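Local structure of Rbsd/fucu transport protein family protein (Streptococcus pneumoniae, 4A34) at residues I[14-17]-I[18-22]; I[27-30]-I[31-35]; I[91-95]-I[96-100]; I[55-58]-I[59-63]; I[107-110]-I[111-115]. The protein binds L-fucose and, as a fucose mutarotase of the RbsD/FucU family, probably speeds the interconversion of the alpha and beta anomers of the sugar. All coordinates share one frame; numbering follows the deposited sequence.

Three of the five contacts touch fucose, and they do so at two sites. Contacts 2 and 5, with centres about 12 Å apart, share one sugar: Asp30 grips it from the turn and Tyr112 from helix 108-116, and Tyr33 OH meets Ser115 OG at 2.7 Å, a probable hydrogen bond. Contact 1 ends in His22, which serves a second sugar together with another subunit. Contacts 3 and 4 contribute no residue to either pocket and are joined by His96 NE2 and Asp55 OD1, 2.7 Å apart. Contact 4 also packs on contact 1, with centres about 11 Å apart, and touches contact 2 through Ile57 CD1 on Leu28 CD2 at 3.5 Å.

Contact 1 of 5, residues I[14-17]-I[18-22]; sequences LKTL and MEMGH. With FUL (beta-L-fucopyranose), chain B.
Lys15 and Glu19, one helical turn apart near the end of helix 11-19, form the salt bridge of this contact. Lys15 NZ lies 2.7 Å from Glu19 OE1, which accepts with its syn lone pair, the one on the side of the other carboxylate oxygen. The lysine runs extended and bends only at its last torsion (chi4 -75°), which turns NZ back to the acid. Glu19 OE2 has its own partner in Tyr119 OH, so the two oxygens of the carboxylate are held separately.

Backbone hydrogen bonds continue the helix: Met18 N donates to Leu14 O at 2.9 Å and Glu19 N to Lys15 O at 2.8 Å. The next, from Met20 N to Thr16 O at 3.1 Å, is weak, and Met20 is the first residue to leave helical angles.

Apolar packing is carried by the methionines. Met20 extends along the flank of Thr16, and its CE comes within 3.9 Å of Leu17 CD2. Met18 CG passes Leu14 CD1 at 4.4 Å, while Leu14 and Leu17 also pack on Leu2 of a second subunit.

Beyond the helix the chain runs to the sugar pocket. His22 ND1 donates to O5 of fucose at 2.6 Å, nearly straight at 168°, with the sugar at the edge of the imidazole. NE2 is hydrogen-bonded to Asp64 OD1, and Tyr66 meets the ring edge-to-face. These partners at both nitrogens imply a ring fixed in rotation, with ND1 directed at the ring oxygen of a sugar whose other hydrogen-bonding partners include Asp30 and Tyr112 of a third subunit.

Contact 2 of 5, residues I[27-30]-I[31-35]; sequences VLAD and ANYPS. With FUL (beta-L-fucopyranose), chain C.
The fucose pocket is lined here by a type I beta turn, Asp30 to Tyr33, that follows strand 25-29. The turn is closed by Tyr33 N donating to Asp30 O at 2.8 Å (158°). Asp30 CG sits between its own backbone N and carbonyl carbon (chi1 68°), which folds OD1 back over the turn, where Asn32 N gives it a weak hydrogen bond of 3.1 Å. The same oxygen accepts from fucose O2 at 3.2 Å, while OD2 accepts from fucose O3 at 2.7 Å and is also bound by Ala131 N. One carboxylate thus spans two adjacent sugar hydroxyls and is steadied by backbone N-H groups.

Tyr33 presents its ring edge to the sugar, CD1 lying 3.4 Å from O2 near the ring plane. Across the turn, its CD2 touches Ala29 CB at 3.6 Å, and Pro34 CD lies over one face of the ring, toward the rim. Asn32 OD1 reaches Val140 N of a fourth subunit. The turn is placed by strand 25-29, whose Ala29 is hydrogen-bonded to strand 120-124, and by helix 108-116, where Tyr33 packs on Phe111 and Pro34 on Tyr112.

Contact 3 of 5, residues I[91-95]-I[96-100]; sequences QMIEG and HGTDL
Ile93 packs across the turn against Thr98 and Leu100, giving this contact its apolar part. Its CG2 branch, placed on the far side from the backbone N while CG1 lies beside that N (chi1 -73°), meets Thr98 CB at 3.7 Å and Leu100 CD2 at 4.0 Å. The Ile93 and Thr98 side chains pass at a slant, and Ile93 rests in addition on Ile71 and Phe73 of strand 71-74. Glu94, by contrast, crosses Leu100 at about a right angle; its OE1 lies 3.9 Å from Leu100 CG, a van der Waals approach of a carboxylate to a branched carbon.

The backbone part gathers on one acceptor. Ile93 O receives weak hydrogen bonds from His96 N at 3.4 Å and Thr98 N at 3.5 Å. The first of these closes a type II beta turn, Ile93 to His96, at the end of helix 85-93, which Glu94 is the first residue to leave. Gly95 and Gly97 both adopt positive phi (108° and 94°), where a CB would be jammed against the preceding carbonyl oxygen. Through this turn and the two glycines the chain leaves the helix and heads for strand 103-106.

The His96 ring makes the remaining contacts. Its CD2 lies 3.4 Å from Met92 O, with the oxygen in the plane of the ring at its edge. NE2, the ring atom next to CD2, is hydrogen-bonded to Asp55 OD1 on helix 50-60, and the ring also touches Leu58. Met92 packs on the same helix, against Leu54 and Asp55.

Contact 4 of 5, residues I[55-58]-I[59-63]; sequences DSIL and YLMPL
Ile57 and Met61 run alongside each other in one direction, where helix 50-60 runs out into the loop that follows. The contact between them is methyl to methyl: Ile57 CG2 stands 3.9 Å from Met61 CE. Met61 is extended as far as its sulfur and then bends (chi3 80°), which swings the terminal methyl back to the isoleucine. Both residues pack on Leu135 of strand 133-136, and Met61 also on Leu17 of helix 11-19, so the pair faces strand 133-136 of the sheet.

Leu58 and Leu63 are set differently, their side chains passing at a slant with Leu58 CD2 on Leu63 CD1 at 3.8 Å. They are five positions apart in the chain, and the extended chain at Pro62 brings Leu63 back past the helix end. Tyr59 directs its ring away from this cluster to meet His4 of a second subunit, the ring planes inclined at about 40°.

The backbone bonds record the end of the helix. Tyr59 N donates to Asp55 O at 3.0 Å, but Leu60 N makes only weak bonds, to Ser56 O and to Ile57 O. Met61 N returns to a good i to i-4 geometry at Ile57 O, 2.8 Å away with a C=O...N angle of 168°. Past that point a water takes over: it donates to Leu58 O and to Met61 O, each at 2.9 Å.

Contact 5 of 5, residues I[107-110]-I[111-115]; sequences RRED and FYERS. With FUL (beta-L-fucopyranose), chain C.
Phe111 N to Arg107 O (3.0 Å, 169°) and Tyr112 N to Arg108 O (3.1 Å) are i to i-4 hydrogen bonds along helix 108-116, the helix that brings Tyr112 to the fucose pocket. Arg114 N continues the pattern on Asp110 O, whereas Glu113 N to Glu109 O is long and weak.

Arg108 and Tyr112 run side by side in the same direction, with guanidinium and ring planes 85° apart, almost perpendicular. The arginine bends at chi3 (112°), and NE donates to Tyr112 OH at 3.1 Å from a guanidinium whose plane the hydroxyl lies somewhat out of. One face of the tyrosine ring is covered by Arg108 O, displaced toward the rim; Pro34 also packs on the ring, and His22 of a fourth subunit reaches both Arg108 and Tyr112. Arg108 thus probably helps to fix the hydroxyl beside the sugar.

Glu109 and Glu113, a turn apart, extend together with their carboxylates nearly coplanar and OE2 atoms 3.6 Å apart. Glu113 OE2 is also salt-bridged to Lys116, which probably eases the repulsion. Arg107 NH2 pairs with Asp110 OD1, and Ser115 OG donates to Tyr112 O while also bonding Tyr33 OH. At the pocket, fucose O1 sits in the plane of the Tyr112 ring at its edge, 2.9 Å from Tyr112 OH in a hydrogen bond that either oxygen could donate.

Contact 1 of 5, residues I[14-17]-I[18-22]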
# COMPACT_ATOMS: atom_id res chain seq x y z
N LEU I 14 -4.60 13.68 -18.78
CA LEU I 14 -4.41 13.11 -20.12
C LEU I 14 -4.44 11.58 -20.07
O LEU I 14 -5.09 10.95 -20.90
CB LEU I 14 -3.12 13.62 -20.77
CG LEU I 14 -2.97 13.52 -22.30
CD1 LEU I 14 -4.30 13.57 -23.05
CD2 LEU I 14 -2.07 14.62 -22.80
N LYS I 15 -3.76 11.00 -19.09
CA LYS I 15 -3.82 9.56 -18.86
C LYS I 15 -5.28 9.11 -18.74
O LYS I 15 -5.70 8.17 -19.43
CB LYS I 15 -3.06 9.19 -17.58
CG LYS I 15 -2.97 7.71 -17.32
CD LYS I 15 -2.19 7.41 -16.06
CE LYS I 15 -2.16 5.92 -15.73
NZ LYS I 15 -3.43 5.40 -15.19
N THR I 16 -6.04 9.79 -17.89
CA THR I 16 -7.41 9.37 -17.63
C THR I 16 -8.34 9.62 -18.82
O THR I 16 -9.21 8.79 -19.10
CB THR I 16 -7.94 9.84 -16.24
OG1 THR I 16 -9.32 10.22 -16.31
CG2 THR I 16 -7.14 10.97 -15.74
N LEU I 17 -8.13 10.71 -19.55
CA LEU I 17 -8.83 10.91 -20.82
C LEU I 17 -8.52 9.76 -21.78
O LEU I 17 -9.39 9.30 -22.52
CB LEU I 17 -8.42 12.23 -21.47
CG LEU I 17 -8.97 13.55 -20.91
CD1 LEU I 17 -8.49 14.70 -21.76
CD2 LEU I 17 -10.49 13.55 -20.82
N MET I 18 -7.26 9.31 -21.76
CA MET I 18 -6.79 8.22 -22.61
C MET I 18 -7.39 6.87 -22.23
O MET I 18 -7.86 6.13 -23.10
CB MET I 18 -5.26 8.14 -22.56
CG MET I 18 -4.56 9.21 -23.38
SD MET I 18 -4.70 8.79 -25.12
CE MET I 18 -3.19 7.85 -25.36
N GLU I 19 -7.39 6.54 -20.94
CA GLU I 19 -7.86 5.24 -20.49
C GLU I 19 -9.39 5.14 -20.45
O GLU I 19 -9.94 4.05 -20.26
CB GLU I 19 -7.23 4.83 -19.15
CG GLU I 19 -7.60 5.71 -17.99
CD GLU I 19 -6.63 5.59 -16.81
OE1 GLU I 19 -5.43 5.32 -17.02
OE2 GLU I 19 -7.09 5.79 -15.67
N MET I 20 -10.07 6.27 -20.62
CA MET I 20 -11.52 6.28 -20.79
C MET I 20 -11.90 5.64 -22.12
O MET I 20 -11.25 5.86 -23.14
CB MET I 20 -12.08 7.71 -20.70
CG MET I 20 -12.42 8.16 -19.28
SD MET I 20 -13.03 9.85 -19.20
CE MET I 20 -11.68 10.71 -18.42
N GLY I 21 -12.95 4.84 -22.10
CA GLY I 21 -13.53 4.29 -23.32
C GLY I 21 -14.92 4.85 -23.54
O GLY I 21 -15.37 5.74 -22.81
N HIS I 22 -15.59 4.31 -24.55
CA HIS I 22 -16.96 4.67 -24.93
C HIS I 22 -17.94 4.49 -23.78
O HIS I 22 -17.97 3.43 -23.14
CB HIS I 22 -17.39 3.81 -26.12
CG HIS I 22 -18.76 4.13 -26.66
ND1 HIS I 22 -19.53 3.20 -27.31
CD2 HIS I 22 -19.48 5.28 -26.65
CE1 HIS I 22 -20.67 3.76 -27.68
NE2 HIS I 22 -20.67 5.02 -27.28
C1 FUL B . -18.18 -0.22 -27.39
C2 FUL B . -16.92 -0.38 -28.25
O2 FUL B . -16.08 -1.33 -27.66
C3 FUL B . -17.36 -0.87 -29.63
O3 FUL B . -16.30 -0.98 -30.54
C4 FUL B . -18.41 0.07 -30.21
O4 FUL B . -17.81 1.33 -30.37
C5 FUL B . -19.57 0.20 -29.23
C6 FUL B . -20.69 1.08 -29.78
O5 FUL B . -19.07 0.71 -28.00
O1 FUL B . -17.87 0.19 -26.08

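Contact 2 of 5, residues I[27-30]-I[31-35]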
# COMPACT_ATOMS: atom_id res chain seq x y z
N VAL I 27 -16.45 14.52 -15.05
CA VAL I 27 -17.05 15.73 -14.51
C VAL I 27 -16.03 16.84 -14.41
O VAL I 27 -14.96 16.67 -13.82
CB VAL I 27 -17.68 15.49 -13.12
CG1 VAL I 27 -18.37 16.74 -12.62
CG2 VAL I 27 -18.68 14.34 -13.17
N LEU I 28 -16.36 17.98 -15.00
CA LEU I 28 -15.54 19.16 -14.85
C LEU I 28 -16.18 19.95 -13.72
O LEU I 28 -17.20 20.62 -13.92
CB LEU I 28 -15.46 19.95 -16.16
CG LEU I 28 -15.10 19.16 -17.44
CD1 LEU I 28 -15.12 20.02 -18.70
CD2 LEU I 28 -13.76 18.46 -17.32
N ALA I 29 -15.61 19.83 -12.53
CA ALA I 29 -16.22 20.41 -11.34
C ALA I 29 -15.70 21.82 -11.06
O ALA I 29 -14.51 22.09 -11.23
CB ALA I 29 -15.97 19.52 -10.15
N ASP I 30 -16.60 22.70 -10.62
CA ASP I 30 -16.19 24.06 -10.28
C ASP I 30 -15.67 24.14 -8.84
O ASP I 30 -15.84 23.21 -8.06
CB ASP I 30 -17.30 25.08 -10.56
CG ASP I 30 -18.53 24.95 -9.64
OD1 ASP I 30 -18.39 24.64 -8.43
OD2 ASP I 30 -19.65 25.19 -10.14
N ALA I 31 -15.06 25.27 -8.50
CA ALA I 31 -14.34 25.43 -7.24
C ALA I 31 -15.17 25.12 -6.01
O ALA I 31 -14.64 24.66 -5.01
CB ALA I 31 -13.76 26.83 -7.14
N ASN I 32 -16.47 25.38 -6.09
CA ASN I 32 -17.38 25.19 -4.97
C ASN I 32 -17.93 23.77 -4.87
O ASN I 32 -18.58 23.41 -3.89
CB ASN I 32 -18.54 26.19 -5.06
CG ASN I 32 -18.12 27.61 -4.76
OD1 ASN I 32 -17.97 27.99 -3.60
ND2 ASN I 32 -17.93 28.40 -5.81
N TYR I 33 -17.66 22.97 -5.90
CA TYR I 33 -18.22 21.62 -6.00
C TYR I 33 -17.62 20.66 -4.95
O TYR I 33 -16.47 20.84 -4.53
CB TYR I 33 -18.05 21.09 -7.43
CG TYR I 33 -18.85 19.84 -7.68
CD1 TYR I 33 -20.22 19.91 -7.96
CD2 TYR I 33 -18.25 18.58 -7.58
CE1 TYR I 33 -20.96 18.76 -8.14
CE2 TYR I 33 -18.98 17.43 -7.77
CZ TYR I 33 -20.33 17.51 -8.05
OH TYR I 33 -21.04 16.36 -8.23
N PRO I 34 -18.40 19.65 -4.50
CA PRO I 34 -17.83 18.62 -3.61
C PRO I 34 -17.01 17.55 -4.34
O PRO I 34 -17.29 16.35 -4.22
CB PRO I 34 -19.07 18.01 -2.95
CG PRO I 34 -20.17 18.26 -3.91
CD PRO I 34 -19.87 19.58 -4.53
N SER I 35 -16.00 17.97 -5.09
CA SER I 35 -15.26 17.08 -5.99
C SER I 35 -14.65 15.92 -5.23
O SER I 35 -14.84 14.77 -5.60
CB SER I 35 -14.16 17.84 -6.73
OG SER I 35 -14.53 19.19 -6.93
C1 FUL C . -22.75 23.43 -5.74
C2 FUL C . -21.66 24.08 -6.60
O2 FUL C . -21.01 23.15 -7.43
C3 FUL C . -22.34 25.12 -7.48
O3 FUL C . -21.41 25.82 -8.25
C4 FUL C . -23.12 26.11 -6.62
O4 FUL C . -22.21 26.76 -5.78
C5 FUL C . -24.12 25.33 -5.77
C6 FUL C . -25.00 26.28 -4.96
O5 FUL C . -23.39 24.43 -4.95
O1 FUL C . -22.23 22.43 -4.89

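Contact 3 of 5, residues I[91-95]-I[96-100]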
# COMPACT_ATOMS: atom_id res chain seq x y z
N GLN I 91 -21.63 28.21 -26.70
CA GLN I 91 -20.73 28.69 -27.77
C GLN I 91 -19.62 27.70 -28.10
O GLN I 91 -19.32 27.43 -29.26
CB GLN I 91 -20.07 30.00 -27.35
CG GLN I 91 -20.96 31.21 -27.26
CD GLN I 91 -20.19 32.45 -26.82
OE1 GLN I 91 -19.17 32.36 -26.13
NE2 GLN I 91 -20.69 33.62 -27.22
N MET I 92 -18.99 27.18 -27.04
CA MET I 92 -17.87 26.27 -27.12
C MET I 92 -18.32 24.94 -27.74
O MET I 92 -17.73 24.47 -28.71
CB MET I 92 -17.32 26.04 -25.71
CG MET I 92 -15.86 25.64 -25.61
SD MET I 92 -14.81 26.98 -25.01
CE MET I 92 -14.30 27.75 -26.56
N ILE I 93 -19.37 24.36 -27.17
CA ILE I 93 -19.86 23.03 -27.56
C ILE I 93 -20.26 22.95 -29.03
O ILE I 93 -19.81 22.06 -29.74
CB ILE I 93 -21.02 22.56 -26.65
CG1 ILE I 93 -20.48 22.19 -25.27
CG2 ILE I 93 -21.76 21.38 -27.28
CD1 ILE I 93 -21.53 22.11 -24.17
N GLU I 94 -21.10 23.88 -29.47
CA GLU I 94 -21.36 24.08 -30.89
C GLU I 94 -20.06 24.69 -31.42
O GLU I 94 -19.46 25.53 -30.75
CB GLU I 94 -22.56 25.01 -31.09
CG GLU I 94 -23.15 25.05 -32.52
CD GLU I 94 -24.51 25.76 -32.59
OE1 GLU I 94 -25.55 25.09 -32.36
OE2 GLU I 94 -24.55 26.99 -32.86
N GLY I 95 -19.60 24.26 -32.59
CA GLY I 95 -18.28 24.70 -33.07
C GLY I 95 -17.23 23.60 -33.00
O GLY I 95 -16.31 23.57 -33.81
N HIS I 96 -17.36 22.71 -32.01
CA HIS I 96 -16.67 21.42 -32.03
C HIS I 96 -17.57 20.37 -32.71
O HIS I 96 -17.20 19.19 -32.85
CB HIS I 96 -16.29 20.97 -30.62
CG HIS I 96 -15.04 21.62 -30.09
ND1 HIS I 96 -13.78 21.19 -30.43
CD2 HIS I 96 -14.87 22.67 -29.25
CE1 HIS I 96 -12.88 21.94 -29.83
NE2 HIS I 96 -13.51 22.85 -29.10
N GLY I 97 -18.75 20.81 -33.13
CA GLY I 97 -19.66 20.00 -33.94
C GLY I 97 -20.71 19.23 -33.16
O GLY I 97 -21.21 18.22 -33.64
N THR I 98 -21.05 19.70 -31.96
CA THR I 98 -22.06 19.02 -31.14
C THR I 98 -23.38 19.81 -31.09
O THR I 98 -23.40 20.98 -30.70
CB THR I 98 -21.51 18.67 -29.72
OG1 THR I 98 -20.42 17.76 -29.85
CG2 THR I 98 -22.57 18.01 -28.86
N ASP I 99 -24.46 19.15 -31.51
CA ASP I 99 -25.81 19.69 -31.43
C ASP I 99 -26.11 20.03 -29.97
O ASP I 99 -25.97 19.17 -29.10
CB ASP I 99 -26.81 18.64 -31.94
CG ASP I 99 -28.21 19.21 -32.22
OD1 ASP I 99 -28.58 20.29 -31.69
OD2 ASP I 99 -28.95 18.55 -32.98
N LEU I 100 -26.54 21.27 -29.72
CA LEU I 100 -26.88 21.70 -28.36
C LEU I 100 -28.06 20.93 -27.76
O LEU I 100 -28.31 21.00 -26.56
CB LEU I 100 -27.14 23.21 -28.32
CG LEU I 100 -26.00 24.20 -28.54
CD1 LEU I 100 -26.52 25.61 -28.33
CD2 LEU I 100 -24.81 23.94 -27.63

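Contact 4 of 5, residues I[55-58]-I[59-63]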
# COMPACT_ATOMS: atom_id res chain seq x y z
N ASP I 55 -12.67 23.34 -23.98
CA ASP I 55 -12.18 23.44 -25.34
C ASP I 55 -11.13 22.36 -25.64
O ASP I 55 -11.19 21.69 -26.69
CB ASP I 55 -11.60 24.84 -25.55
CG ASP I 55 -11.40 25.17 -27.02
OD1 ASP I 55 -12.34 24.97 -27.83
OD2 ASP I 55 -10.29 25.66 -27.36
N SER I 56 -10.20 22.18 -24.71
CA SER I 56 -9.11 21.22 -24.87
C SER I 56 -9.61 19.79 -24.86
O SER I 56 -9.16 18.95 -25.64
CB SER I 56 -8.06 21.41 -23.77
OG SER I 56 -7.50 22.71 -23.80
N ILE I 57 -10.56 19.51 -23.97
CA ILE I 57 -11.14 18.18 -23.84
C ILE I 57 -11.99 17.85 -25.07
O ILE I 57 -11.89 16.74 -25.60
CB ILE I 57 -11.93 18.03 -22.50
CG1 ILE I 57 -10.95 18.08 -21.32
CG2 ILE I 57 -12.72 16.73 -22.48
CD1 ILE I 57 -11.57 17.92 -19.96
N LEU I 58 -12.80 18.80 -25.53
CA LEU I 58 -13.62 18.60 -26.73
C LEU I 58 -12.77 18.37 -27.99
O LEU I 58 -13.15 17.61 -28.89
CB LEU I 58 -14.60 19.77 -26.94
CG LEU I 58 -15.75 19.90 -25.94
CD1 LEU I 58 -16.54 21.15 -26.23
CD2 LEU I 58 -16.67 18.69 -25.94
N TYR I 59 -11.61 19.02 -28.02
CA TYR I 59 -10.62 18.83 -29.08
C TYR I 59 -10.13 17.38 -29.20
O TYR I 59 -9.95 16.86 -30.30
CB TYR I 59 -9.43 19.76 -28.85
CG TYR I 59 -8.36 19.73 -29.91
CD1 TYR I 59 -8.64 20.12 -31.22
CD2 TYR I 59 -7.05 19.32 -29.61
CE1 TYR I 59 -7.65 20.10 -32.21
CE2 TYR I 59 -6.06 19.29 -30.59
CZ TYR I 59 -6.37 19.68 -31.89
OH TYR I 59 -5.41 19.66 -32.87
N LEU I 60 -9.92 16.73 -28.05
CA LEU I 60 -9.33 15.39 -28.02
C LEU I 60 -10.35 14.26 -27.88
O LEU I 60 -10.11 13.15 -28.37
CB LEU I 60 -8.30 15.29 -26.90
CG LEU I 60 -7.07 16.20 -26.87
CD1 LEU I 60 -6.21 15.86 -25.67
CD2 LEU I 60 -6.25 16.13 -28.14
N MET I 61 -11.47 14.54 -27.22
CA MET I 61 -12.42 13.50 -26.85
C MET I 61 -13.82 13.69 -27.47
O MET I 61 -14.51 14.65 -27.15
CB MET I 61 -12.52 13.42 -25.32
CG MET I 61 -13.37 12.27 -24.79
SD MET I 61 -13.75 12.47 -23.04
CE MET I 61 -15.11 13.65 -23.10
N PRO I 62 -14.23 12.77 -28.35
CA PRO I 62 -15.55 12.83 -28.98
C PRO I 62 -16.65 12.55 -27.98
O PRO I 62 -16.43 11.83 -26.99
CB PRO I 62 -15.51 11.69 -30.00
CG PRO I 62 -14.07 11.39 -30.19
CD PRO I 62 -13.46 11.62 -28.85
N LEU I 63 -17.83 13.11 -28.22
CA LEU I 63 -18.94 12.90 -27.31
C LEU I 63 -19.80 11.74 -27.78
O LEU I 63 -19.88 11.46 -28.98
CB LEU I 63 -19.76 14.18 -27.13
CG LEU I 63 -19.08 15.31 -26.34
CD1 LEU I 63 -19.85 16.59 -26.47
CD2 LEU I 63 -18.87 14.96 -24.85
O HOH W 1 -15.79 16.44 -29.01

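Contact 5 of 5, residues I[107-110]-I[111-115]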
# COMPACT_ATOMS: atom_id res chain seq x y z
N ARG I 107 -31.07 18.27 -11.41
CA ARG I 107 -31.24 18.77 -10.06
C ARG I 107 -29.94 18.56 -9.28
O ARG I 107 -29.37 17.47 -9.34
CB ARG I 107 -32.37 18.02 -9.35
CG ARG I 107 -33.78 18.46 -9.69
CD ARG I 107 -34.82 17.80 -8.76
NE ARG I 107 -34.61 16.35 -8.59
CZ ARG I 107 -34.27 15.75 -7.44
NH1 ARG I 107 -34.11 16.46 -6.33
NH2 ARG I 107 -34.10 14.44 -7.40
N ARG I 108 -29.51 19.58 -8.54
CA ARG I 108 -28.29 19.50 -7.72
C ARG I 108 -28.08 18.08 -7.19
O ARG I 108 -27.01 17.49 -7.36
CB ARG I 108 -28.34 20.50 -6.56
CG ARG I 108 -26.96 21.07 -6.18
CD ARG I 108 -27.05 22.31 -5.28
NE ARG I 108 -26.55 22.04 -3.93
CZ ARG I 108 -27.31 21.97 -2.83
NH1 ARG I 108 -28.63 22.18 -2.92
NH2 ARG I 108 -26.76 21.71 -1.65
N GLU I 109 -29.14 17.52 -6.59
CA GLU I 109 -29.10 16.19 -5.99
C GLU I 109 -28.77 15.07 -6.99
O GLU I 109 -27.93 14.22 -6.69
CB GLU I 109 -30.42 15.91 -5.24
CG GLU I 109 -30.42 14.65 -4.37
CD GLU I 109 -29.17 14.53 -3.48
OE1 GLU I 109 -28.91 15.45 -2.67
OE2 GLU I 109 -28.46 13.51 -3.63
N ASP I 110 -29.41 15.08 -8.15
CA ASP I 110 -29.19 14.07 -9.20
C ASP I 110 -27.80 14.18 -9.82
O ASP I 110 -27.17 13.17 -10.16
CB ASP I 110 -30.23 14.21 -10.33
CG ASP I 110 -31.65 13.86 -9.88
OD1 ASP I 110 -31.84 13.26 -8.80
OD2 ASP I 110 -32.59 14.20 -10.64
N PHE I 111 -27.34 15.42 -9.97
CA PHE I 111 -26.02 15.73 -10.50
C PHE I 111 -24.94 15.10 -9.63
O PHE I 111 -23.98 14.53 -10.16
CB PHE I 111 -25.81 17.25 -10.56
CG PHE I 111 -24.67 17.66 -11.46
CD1 PHE I 111 -23.36 17.62 -11.01
CD2 PHE I 111 -24.92 18.05 -12.77
CE1 PHE I 111 -22.31 17.98 -11.84
CE2 PHE I 111 -23.88 18.40 -13.62
CZ PHE I 111 -22.57 18.37 -13.15
N TYR I 112 -25.11 15.20 -8.31
CA TYR I 112 -24.17 14.62 -7.35
C TYR I 112 -24.05 13.12 -7.57
O TYR I 112 -22.94 12.59 -7.73
CB TYR I 112 -24.61 14.90 -5.91
CG TYR I 112 -24.46 16.34 -5.43
CD1 TYR I 112 -23.66 17.26 -6.12
CD2 TYR I 112 -25.07 16.76 -4.25
CE1 TYR I 112 -23.51 18.58 -5.66
CE2 TYR I 112 -24.93 18.08 -3.78
CZ TYR I 112 -24.15 18.99 -4.49
OH TYR I 112 -24.01 20.28 -4.03
N GLU I 113 -25.19 12.43 -7.60
CA GLU I 113 -25.22 10.99 -7.78
C GLU I 113 -24.61 10.50 -9.10
O GLU I 113 -23.85 9.53 -9.11
CB GLU I 113 -26.65 10.44 -7.57
CG GLU I 113 -27.24 10.67 -6.16
CD GLU I 113 -26.43 10.03 -5.04
OE1 GLU I 113 -25.91 8.90 -5.23
OE2 GLU I 113 -26.30 10.65 -3.95
N ARG I 114 -24.90 11.18 -10.21
CA ARG I 114 -24.26 10.80 -11.47
C ARG I 114 -22.74 11.03 -11.43
O ARG I 114 -21.97 10.24 -11.99
CB ARG I 114 -24.90 11.48 -12.69
CG ARG I 114 -24.83 10.59 -13.93
CD ARG I 114 -24.70 11.39 -15.20
NE ARG I 114 -25.96 11.55 -15.92
CZ ARG I 114 -26.16 11.21 -17.19
NH1 ARG I 114 -25.17 10.69 -17.90
NH2 ARG I 114 -27.34 11.39 -17.76
N SER I 115 -22.31 12.09 -10.75
CA SER I 115 -20.88 12.37 -10.58
C SER I 115 -20.13 11.28 -9.78
O SER I 115 -18.93 11.11 -9.96
CB SER I 115 -20.65 13.75 -9.96
OG SER I 115 -20.70 13.69 -8.55
C1 FUL C . -22.75 23.43 -5.74
C2 FUL C . -21.66 24.08 -6.60
O2 FUL C . -21.01 23.15 -7.43
C3 FUL C . -22.34 25.12 -7.48
O3 FUL C . -21.41 25.82 -8.25
C4 FUL C . -23.12 26.11 -6.62
O4 FUL C . -22.21 26.76 -5.78
C5 FUL C . -24.12 25.33 -5.77
C6 FUL C . -25.00 26.28 -4.96
O5 FUL C . -23.39 24.43 -4.95
O1 FUL C . -22.23 22.43 -4.89